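Local coordinates for uncharacterized Thioredoxin-like protein (Aeropyrum pernix, PDB 3HA9), which is of unknown function but has a thioredoxin-like fold with a CxxC disulfide, consistent with an oxidoreductase or antioxidant role, at residues I41-A46 against S130-V135; S70-D75 against S112-M117; D75-E80 against G91-D96. One frame throughout, in Å; residues are numbered along the deposited sequence.

Interaction 1. Residues I41-A46 against S130-V135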
loop_
_atom_site.group_PDB
_atom_site.type_symbol
_atom_site.label_atom_id
_atom_site.label_comp_id
_atom_site.label_asym_id
_atom_site.label_seq_id
_atom_site.Cartn_x
_atom_site.Cartn_y
_atom_site.Cartn_z
ATOM N N ILE A 41 -3.036 -1.113 -5.986
ATOM C CA ILE A 41 -3.259 -0.092 -4.972
ATOM C C ILE A 41 -2.570 -0.478 -3.660
ATOM O O ILE A 41 -2.926 -1.488 -3.053
ATOM C CB ILE A 41 -4.788 0.146 -4.730
ATOM C CG1 ILE A 41 -5.487 0.508 -6.055
ATOM C CG2 ILE A 41 -4.988 1.192 -3.611
ATOM C CD1 ILE A 41 -6.975 0.820 -5.926
ATOM N N LEU A 42 -1.578 0.319 -3.243
ATOM C CA LEU A 42 -0.949 0.140 -1.940
ATOM C C LEU A 42 -1.720 0.995 -0.947
ATOM O O LEU A 42 -1.809 2.207 -1.109
ATOM C CB LEU A 42 0.534 0.556 -1.961
ATOM C CG LEU A 42 1.422 -0.080 -3.029
ATOM C CD1 LEU A 42 2.892 0.311 -2.763
ATOM C CD2 LEU A 42 1.276 -1.590 -3.014
ATOM N N TRP A 43 -2.322 0.360 0.052
ATOM C CA TRP A 43 -3.107 1.101 1.020
ATOM C C TRP A 43 -2.403 1.021 2.373
ATOM O O TRP A 43 -2.401 -0.040 3.002
ATOM C CB TRP A 43 -4.509 0.502 1.115
ATOM C CG TRP A 43 -5.366 1.208 2.138
ATOM C CD1 TRP A 43 -5.290 2.521 2.509
ATOM C CD2 TRP A 43 -6.410 0.629 2.911
ATOM N NE1 TRP A 43 -6.223 2.795 3.478
ATOM C CE2 TRP A 43 -6.926 1.648 3.745
ATOM C CE3 TRP A 43 -6.948 -0.665 3.004
ATOM C CZ2 TRP A 43 -7.975 1.423 4.658
ATOM C CZ3 TRP A 43 -8.011 -0.892 3.923
ATOM C CH2 TRP A 43 -8.512 0.158 4.726
ATOM N N PHE A 44 -1.812 2.147 2.796
ATOM C CA PHE A 44 -1.086 2.213 4.077
ATOM C C PHE A 44 -2.083 2.584 5.147
ATOM O O PHE A 44 -2.739 3.617 5.042
ATOM C CB PHE A 44 0.023 3.262 3.993
ATOM C CG PHE A 44 1.147 2.861 3.075
ATOM C CD1 PHE A 44 2.274 2.218 3.603
ATOM C CD2 PHE A 44 1.065 3.079 1.685
ATOM C CE1 PHE A 44 3.323 1.820 2.767
ATOM C CE2 PHE A 44 2.113 2.681 0.831
ATOM C CZ PHE A 44 3.220 2.054 1.358
ATOM N N MET A 45 -2.213 1.720 6.154
ATOM C CA MET A 45 -3.315 1.855 7.116
ATOM C C MET A 45 -2.947 1.316 8.495
ATOM O O MET A 45 -1.818 0.873 8.714
ATOM C CB MET A 45 -4.611 1.223 6.558
ATOM C CG MET A 45 -4.474 -0.201 5.955
ATOM S SD MET A 45 -4.105 -1.532 7.131
ATOM C CE MET A 45 -5.691 -1.677 7.928
ATOM N N ALA A 46 -3.899 1.399 9.419
ATOM C CA ALA A 46 -3.768 0.838 10.771
ATOM C C ALA A 46 -5.152 0.401 11.184
ATOM O O ALA A 46 -6.150 1.013 10.763
ATOM C CB ALA A 46 -3.218 1.899 11.745
ATOM N N SER A 130 0.259 9.679 6.202
ATOM C CA SER A 130 -0.824 9.463 7.197
ATOM C C SER A 130 -1.093 7.980 7.376
ATOM O O SER A 130 -0.489 7.153 6.680
ATOM C CB SER A 130 -2.118 10.137 6.721
ATOM O OG SER A 130 -2.708 9.386 5.656
ATOM N N ILE A 131 -1.988 7.651 8.308
ATOM C CA ILE A 131 -2.396 6.259 8.523
ATOM C C ILE A 131 -3.575 5.826 7.639
ATOM O O ILE A 131 -4.190 4.797 7.888
ATOM C CB ILE A 131 -2.736 5.992 10.020
ATOM C CG1 ILE A 131 -3.881 6.897 10.470
ATOM C CG2 ILE A 131 -1.490 6.191 10.893
ATOM C CD1 ILE A 131 -4.388 6.593 11.881
ATOM N N ASP A 132 -3.882 6.613 6.611
ATOM C CA ASP A 132 -4.881 6.227 5.609
ATOM C C ASP A 132 -4.407 6.838 4.300
ATOM O O ASP A 132 -4.899 7.878 3.849
ATOM C CB ASP A 132 -6.291 6.694 6.015
ATOM C CG ASP A 132 -7.398 6.140 5.114
ATOM O OD1 ASP A 132 -7.093 5.494 4.092
ATOM O OD2 ASP A 132 -8.601 6.402 5.402
ATOM N N TYR A 133 -3.438 6.174 3.683
ATOM C CA TYR A 133 -2.706 6.763 2.567
ATOM C C TYR A 133 -2.684 5.772 1.433
ATOM O O TYR A 133 -2.471 4.588 1.648
ATOM C CB TYR A 133 -1.269 7.108 3.024
ATOM C CG TYR A 133 -0.435 7.880 2.007
ATOM C CD1 TYR A 133 -0.485 9.277 1.951
ATOM C CD2 TYR A 133 0.425 7.207 1.127
ATOM C CE1 TYR A 133 0.283 9.977 1.031
ATOM C CE2 TYR A 133 1.195 7.907 0.180
ATOM C CZ TYR A 133 1.118 9.290 0.154
ATOM O OH TYR A 133 1.858 9.994 -0.762
ATOM N N ILE A 134 -2.891 6.272 0.219
ATOM C CA ILE A 134 -3.093 5.436 -0.959
ATOM C C ILE A 134 -2.006 5.739 -1.988
ATOM O O ILE A 134 -1.724 6.909 -2.265
ATOM C CB ILE A 134 -4.504 5.736 -1.568
ATOM C CG1 ILE A 134 -5.619 5.138 -0.689
ATOM C CG2 ILE A 134 -4.610 5.276 -3.036
ATOM C CD1 ILE A 134 -5.763 3.623 -0.808
ATOM N N VAL A 135 -1.351 4.699 -2.501
ATOM C CA VAL A 135 -0.511 4.818 -3.712
ATOM C C VAL A 135 -1.097 3.921 -4.804
ATOM O O VAL A 135 -1.250 2.711 -4.605
ATOM C CB VAL A 135 0.952 4.403 -3.439
ATOM C CG1 VAL A 135 1.821 4.582 -4.707
ATOM C CG2 VAL A 135 1.518 5.225 -2.300
#
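W43 and I134 face each other across two antiparallel strands at the centre of a thioredoxin fold. Strand 39-45 is the middle strand of the mixed sheet, with strand 133-138 beside it. Residues 41-45 and 133-135 run antiparallel at 162°. L42 with V135 and F44 with Y133 are hydrogen-bonded pairs. W43 with I134 is the non-hydrogen-bonded pair between them. Each hydrogen-bonded pair is closed by two backbone bonds, with L42 N to V135 O and F44 N to Y133 O at 2.8 Å.

The indole of W43 carries one side of the contact. Its CG stands anti to the backbone N (chi1 178°), which swings the ring over toward the other strand. There CD1 meets I134 CD1 at 3.5 Å. The same methyl of I134 also meets I41 CG2 at 3.8 Å, so it fills the angle between the isoleucine and the indole. M45 CG lies over the centre of one face of the W43 ring. Helix 52-65 packs on this side, with C52, M55 and L59 touching W43.

On the side of L42, F44, Y133 and V135 the pairs meet mainly through their CB atoms. L42 CB is 4.1 Å from V135 CB. The F44 ring reaches along the sheet, bringing CE2 within 4.1 Å of V135 CG2.

Past the paired strands, I131 touches W48 and C49, beside the C49-C52 disulfide. S130 OG accepts from D132 N in an ST turn, and also bonds T148 OG1. D132 OD2 bonds S51 OG, within the CxxC segment. The other carboxylate oxygen takes the indole N-H: W43 NE1 is 2.9 Å from D132 OD1 and comes from above the carboxylate plane, 42° out of it.

Interaction 2. Residues S70-D75 against S112-M117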
loop_
_atom_site.group_PDB
_atom_site.type_symbol
_atom_site.label_atom_id
_atom_site.label_comp_id
_atom_site.label_asym_id
_atom_site.label_seq_id
_atom_site.Cartn_x
_atom_site.Cartn_y
_atom_site.Cartn_z
ATOM N N SER A 70 -5.720 -4.785 -7.960
ATOM C CA SER A 70 -5.270 -5.579 -6.815
ATOM C C SER A 70 -4.968 -4.647 -5.667
ATOM O O SER A 70 -4.110 -3.782 -5.801
ATOM C CB SER A 70 -4.024 -6.396 -7.159
ATOM O OG SER A 70 -4.329 -7.430 -8.096
ATOM N N VAL A 71 -5.679 -4.813 -4.556
ATOM C CA VAL A 71 -5.413 -4.039 -3.337
ATOM C C VAL A 71 -4.404 -4.766 -2.447
ATOM O O VAL A 71 -4.543 -5.980 -2.158
ATOM C CB VAL A 71 -6.725 -3.759 -2.530
ATOM C CG1 VAL A 71 -6.407 -3.144 -1.147
ATOM C CG2 VAL A 71 -7.670 -2.869 -3.348
ATOM N N ILE A 72 -3.382 -4.033 -2.022
ATOM C CA ILE A 72 -2.444 -4.540 -1.029
ATOM C C ILE A 72 -2.636 -3.706 0.249
ATOM O O ILE A 72 -2.341 -2.508 0.246
ATOM C CB ILE A 72 -0.984 -4.495 -1.522
ATOM C CG1 ILE A 72 -0.873 -5.215 -2.893
ATOM C CG2 ILE A 72 -0.056 -5.078 -0.461
ATOM C CD1 ILE A 72 0.525 -5.279 -3.503
ATOM N N ALA A 73 -3.176 -4.333 1.302
ATOM C CA ALA A 73 -3.393 -3.658 2.588
ATOM C C ALA A 73 -2.109 -3.725 3.373
ATOM O O ALA A 73 -1.621 -4.814 3.660
ATOM C CB ALA A 73 -4.542 -4.301 3.371
ATOM N N ILE A 74 -1.551 -2.557 3.705
ATOM C CA ILE A 74 -0.234 -2.490 4.349
ATOM C C ILE A 74 -0.443 -1.877 5.719
ATOM O O ILE A 74 -0.639 -0.670 5.821
ATOM C CB ILE A 74 0.790 -1.641 3.559
ATOM C CG1 ILE A 74 1.024 -2.236 2.177
ATOM C CG2 ILE A 74 2.131 -1.561 4.354
ATOM C CD1 ILE A 74 1.856 -1.348 1.205
ATOM N N ASP A 75 -0.398 -2.707 6.762
ATOM C CA ASP A 75 -0.564 -2.192 8.118
ATOM C C ASP A 75 0.833 -1.883 8.598
ATOM O O ASP A 75 1.647 -2.800 8.771
ATOM C CB ASP A 75 -1.237 -3.249 9.017
ATOM C CG ASP A 75 -1.551 -2.730 10.422
ATOM O OD1 ASP A 75 -0.916 -1.759 10.875
ATOM O OD2 ASP A 75 -2.454 -3.307 11.077
ATOM N N SER A 112 -9.935 -11.319 -1.000
ATOM C CA SER A 112 -8.970 -11.437 -2.077
ATOM C C SER A 112 -7.707 -10.573 -1.883
ATOM O O SER A 112 -6.708 -10.785 -2.569
ATOM C CB SER A 112 -9.619 -11.117 -3.434
ATOM O OG SER A 112 -9.790 -9.720 -3.610
ATOM N N TRP A 113 -7.742 -9.606 -0.967
ATOM C CA TRP A 113 -6.613 -8.670 -0.807
ATOM C C TRP A 113 -5.369 -9.302 -0.224
ATOM O O TRP A 113 -5.444 -10.164 0.635
ATOM C CB TRP A 113 -7.000 -7.500 0.091
ATOM C CG TRP A 113 -8.091 -6.663 -0.413
ATOM C CD1 TRP A 113 -8.655 -6.696 -1.665
ATOM C CD2 TRP A 113 -8.754 -5.623 0.295
ATOM N NE1 TRP A 113 -9.637 -5.745 -1.767
ATOM C CE2 TRP A 113 -9.717 -5.066 -0.581
ATOM C CE3 TRP A 113 -8.636 -5.100 1.599
ATOM C CZ2 TRP A 113 -10.557 -4.028 -0.204
ATOM C CZ3 TRP A 113 -9.481 -4.053 1.974
ATOM C CH2 TRP A 113 -10.424 -3.529 1.075
ATOM N N ILE A 114 -4.206 -8.821 -0.656
ATOM C CA ILE A 114 -2.943 -9.221 -0.049
ATOM C C ILE A 114 -2.786 -8.394 1.229
ATOM O O ILE A 114 -3.073 -7.212 1.221
ATOM C CB ILE A 114 -1.780 -8.953 -1.048
ATOM C CG1 ILE A 114 -2.013 -9.730 -2.358
ATOM C CG2 ILE A 114 -0.401 -9.276 -0.436
ATOM C CD1 ILE A 114 -1.035 -9.368 -3.475
ATOM N N MET A 115 -2.355 -9.017 2.319
ATOM C CA MET A 115 -2.154 -8.306 3.587
ATOM C C MET A 115 -0.650 -8.283 3.911
ATOM O O MET A 115 0.043 -9.300 3.842
ATOM C CB MET A 115 -2.966 -8.940 4.736
ATOM C CG MET A 115 -4.514 -8.650 4.727
ATOM S SD MET A 115 -5.385 -9.622 5.992
ATOM C CE MET A 115 -5.568 -11.197 5.200
ATOM N N VAL A 116 -0.143 -7.103 4.250
ATOM C CA VAL A 116 1.286 -6.903 4.475
ATOM C C VAL A 116 1.423 -6.110 5.760
ATOM O O VAL A 116 0.606 -5.242 6.021
ATOM C CB VAL A 116 1.912 -6.084 3.288
ATOM C CG1 VAL A 116 3.268 -5.531 3.617
ATOM C CG2 VAL A 116 2.008 -6.958 2.031
ATOM N N MET A 117 2.417 -6.428 6.578
ATOM C CA MET A 117 2.737 -5.562 7.714
ATOM C C MET A 117 4.109 -4.948 7.442
ATOM O O MET A 117 5.034 -5.651 6.981
ATOM C CB MET A 117 2.665 -6.326 9.051
ATOM C CG MET A 117 1.263 -6.911 9.411
ATOM S SD MET A 117 0.988 -7.346 11.171
ATOM C CE MET A 117 0.330 -5.775 11.756
#
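V71 sits over one face of the W113 indole, its CB 3.6 Å from the centroid of the five-membered ring and 9° off the normal. This is a CH-pi contact. V71 CG1 lies over the same face, nearer the ring fusion. I72 and V116 meet beyond it through their CG2 methyls, 3.7 Å apart. I74 CG1 runs alongside V116 CB. M117 bends at its last torsion (chi3 90°), bringing CE to 3.8 Å from D75 CG.

Four backbone bonds of a parallel pair hold these side chains in step. They run from I114 N to V71 O (3.2 Å), A73 N to I114 O, V116 N to A73 O, and D75 N to V116 O (2.8 Å). NE1, in the ring beneath V71, bonds T63 OG1, which fixes the rotation of the indole. With an alanine at W113, V71 would probably lose its aromatic partner, and the T63 hydroxyl the N-H it accepts from.

Strand 114-117 is outermost in the sheet, and strand 69-75 lies between it and strand 39-45. Helix 52-65 packs on V71 and W113. Helix 98-108 links the two strands in a beta-alpha-beta crossover, and its F101 touches A73, D75, M115 and M117.

Interaction 3. Residues D75-E80 against G91-D96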
loop_
_atom_site.group_PDB
_atom_site.type_symbol
_atom_site.label_atom_id
_atom_site.label_comp_id
_atom_site.label_asym_id
_atom_site.label_seq_id
_atom_site.Cartn_x
_atom_site.Cartn_y
_atom_site.Cartn_z
ATOM N N ASP A 75 -0.398 -2.707 6.762
ATOM C CA ASP A 75 -0.564 -2.192 8.118
ATOM C C ASP A 75 0.833 -1.883 8.598
ATOM O O ASP A 75 1.647 -2.800 8.771
ATOM C CB ASP A 75 -1.237 -3.249 9.017
ATOM C CG ASP A 75 -1.551 -2.730 10.422
ATOM O OD1 ASP A 75 -0.916 -1.759 10.875
ATOM O OD2 ASP A 75 -2.454 -3.307 11.077
ATOM N N PHE A 76 1.119 -0.592 8.795
ATOM C CA PHE A 76 2.451 -0.188 9.220
ATOM C C PHE A 76 2.499 0.144 10.700
ATOM O O PHE A 76 3.519 0.653 11.196
ATOM C CB PHE A 76 3.009 0.961 8.332
ATOM C CG PHE A 76 2.304 2.296 8.489
ATOM C CD1 PHE A 76 2.774 3.257 9.398
ATOM C CD2 PHE A 76 1.229 2.620 7.669
ATOM C CE1 PHE A 76 2.166 4.515 9.501
ATOM C CE2 PHE A 76 0.609 3.871 7.760
ATOM C CZ PHE A 76 1.089 4.821 8.676
ATOM N N TRP A 77 1.410 -0.150 11.421
ATOM C CA TRP A 77 1.354 0.194 12.837
ATOM C C TRP A 77 1.998 -0.941 13.654
ATOM O O TRP A 77 1.336 -1.675 14.387
ATOM C CB TRP A 77 -0.085 0.526 13.270
ATOM C CG TRP A 77 -0.095 1.348 14.534
ATOM C CD1 TRP A 77 -0.326 0.902 15.796
ATOM C CD2 TRP A 77 0.200 2.739 14.640
ATOM N NE1 TRP A 77 -0.227 1.944 16.692
ATOM C CE2 TRP A 77 0.091 3.084 16.002
ATOM C CE3 TRP A 77 0.513 3.739 13.707
ATOM C CZ2 TRP A 77 0.319 4.378 16.466
ATOM C CZ3 TRP A 77 0.732 5.044 14.175
ATOM C CH2 TRP A 77 0.627 5.341 15.547
ATOM N N THR A 78 3.313 -1.076 13.483
ATOM C CA THR A 78 4.081 -2.165 14.064
ATOM C C THR A 78 5.140 -1.623 15.015
ATOM O O THR A 78 5.522 -0.452 14.922
ATOM C CB THR A 78 4.849 -2.943 12.960
ATOM O OG1 THR A 78 5.755 -2.051 12.284
ATOM C CG2 THR A 78 3.883 -3.562 11.954
ATOM N N ALA A 79 5.630 -2.483 15.912
ATOM C CA ALA A 79 6.628 -2.043 16.892
ATOM C C ALA A 79 7.836 -1.403 16.212
ATOM O O ALA A 79 8.347 -0.378 16.678
ATOM C CB ALA A 79 7.056 -3.209 17.775
ATOM N N GLU A 80 8.288 -2.005 15.115
ATOM C CA GLU A 80 9.489 -1.532 14.432
ATOM C C GLU A 80 9.259 -0.150 13.819
ATOM O O GLU A 80 10.119 0.743 13.915
ATOM C CB GLU A 80 9.924 -2.534 13.348
ATOM C CG GLU A 80 10.495 -3.844 13.870
ATOM C CD GLU A 80 9.432 -4.835 14.396
ATOM O OE1 GLU A 80 8.209 -4.698 14.108
ATOM O OE2 GLU A 80 9.840 -5.769 15.120
ATOM N N GLY A 91 0.912 8.116 24.343
ATOM C CA GLY A 91 -0.054 8.966 23.649
ATOM C C GLY A 91 -0.587 8.382 22.345
ATOM O O GLY A 91 -1.507 8.936 21.725
ATOM N N TYR A 92 0.018 7.277 21.921
ATOM C CA TYR A 92 -0.392 6.586 20.706
ATOM C C TYR A 92 -0.777 5.152 21.021
ATOM O O TYR A 92 -0.248 4.556 21.948
ATOM C CB TYR A 92 0.751 6.591 19.692
ATOM C CG TYR A 92 1.193 7.992 19.301
ATOM C CD1 TYR A 92 0.517 8.698 18.318
ATOM C CD2 TYR A 92 2.262 8.612 19.949
ATOM C CE1 TYR A 92 0.889 9.982 17.966
ATOM C CE2 TYR A 92 2.658 9.909 19.592
ATOM C CZ TYR A 92 1.961 10.580 18.606
ATOM O OH TYR A 92 2.324 11.857 18.233
ATOM N N PRO A 93 -1.669 4.572 20.214
ATOM C CA PRO A 93 -2.018 3.161 20.409
ATOM C C PRO A 93 -0.807 2.228 20.304
ATOM O O PRO A 93 0.164 2.538 19.591
ATOM C CB PRO A 93 -3.000 2.896 19.263
ATOM C CG PRO A 93 -3.636 4.230 19.015
ATOM C CD PRO A 93 -2.480 5.194 19.155
ATOM N N PRO A 94 -0.846 1.086 21.008
ATOM C CA PRO A 94 0.243 0.130 20.881
ATOM C C PRO A 94 0.224 -0.430 19.467
ATOM O O PRO A 94 -0.729 -0.154 18.718
ATOM C CB PRO A 94 -0.122 -0.979 21.883
ATOM C CG PRO A 94 -1.230 -0.447 22.707
ATOM C CD PRO A 94 -1.918 0.593 21.893
ATOM N N PRO A 95 1.258 -1.196 19.098
ATOM C CA PRO A 95 1.251 -1.837 17.788
ATOM C C PRO A 95 0.029 -2.715 17.567
ATOM O O PRO A 95 -0.482 -3.354 18.497
ATOM C CB PRO A 95 2.494 -2.728 17.812
ATOM C CG PRO A 95 3.362 -2.166 18.874
ATOM C CD PRO A 95 2.441 -1.572 19.890
ATOM N N ASP A 96 -0.439 -2.741 16.328
ATOM C CA ASP A 96 -1.470 -3.680 15.915
ATOM C C ASP A 96 -0.897 -5.091 15.937
ATOM O O ASP A 96 0.208 -5.333 15.451
ATOM C CB ASP A 96 -1.875 -3.412 14.465
ATOM C CG ASP A 96 -2.868 -2.269 14.299
ATOM O OD1 ASP A 96 -3.336 -1.661 15.295
ATOM O OD2 ASP A 96 -3.190 -1.993 13.106
#
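The turn from strand 69-75 into helix 79-85 meets the proline-rich loop before helix 98-108, and W77 makes the largest share of this contact. The indole enters edge-on. Its N-H is directed mainly at P93 O, with P94 O a weak second acceptor. W77 NE1 is 3.0 Å from P93 O, with an N-H...O angle of 148°. P93 O lies close to the indole plane, but the nitrogen stands above the carbonyl plane of P93, so it is not on a lone pair. The six-membered part of the ring extends to Y92, where CZ2 is 3.9 Å from Y92 CB. W48 adds an edge-to-face contact with the indole.

The backbone of W77 is used as well. D96 N donates to W77 O at 2.8 Å. Two small turns shape the backbone here. D75 OD1 accepts from W77 N at 2.9 Å, an Asx turn, and W77 is the centre of an inverse gamma turn closed by a weak bond from T78 N to F76 O. T78 is then the N-cap of helix 79-85. Its OG1 bonds A81 N and also D118 O. P95 packs against the first turn of the helix, with CB 3.7 Å from A79 N and CG close to A79 CB.

At the inner end, the carboxylates of D75 and D96 come together. Their planes are turned 85° apart. D96 CG is anti to its own carbonyl carbon (chi1 -81°), and the group is directed at D75. D96 OD2 also accepts from A47 N, just ahead of the CxxC segment. D75 OD2 and D96 OD2 are only 2.5 Å apart.

In the fold
Interactions 1 and 2 belong to one sheet, with centres about 10 Å apart. Strands 39-45 and 69-75 are neighbours in it, probably joined by W43 O to I74 N at 2.7 Å and I41 O to I72 N at 2.8 Å. Interaction 3 continues from interaction 2 through the shared D75, where the strand ends. M117 CE there packs on D96 O at 3.7 Å, although the two centres are about 17 Å apart. The centres of interactions 1 and 3 are about 14 Å apart. Interaction 1 reaches the C49-C52 disulfide, where I131 touches C49. Interaction 3 lies close to it, with D96 near but not in contact.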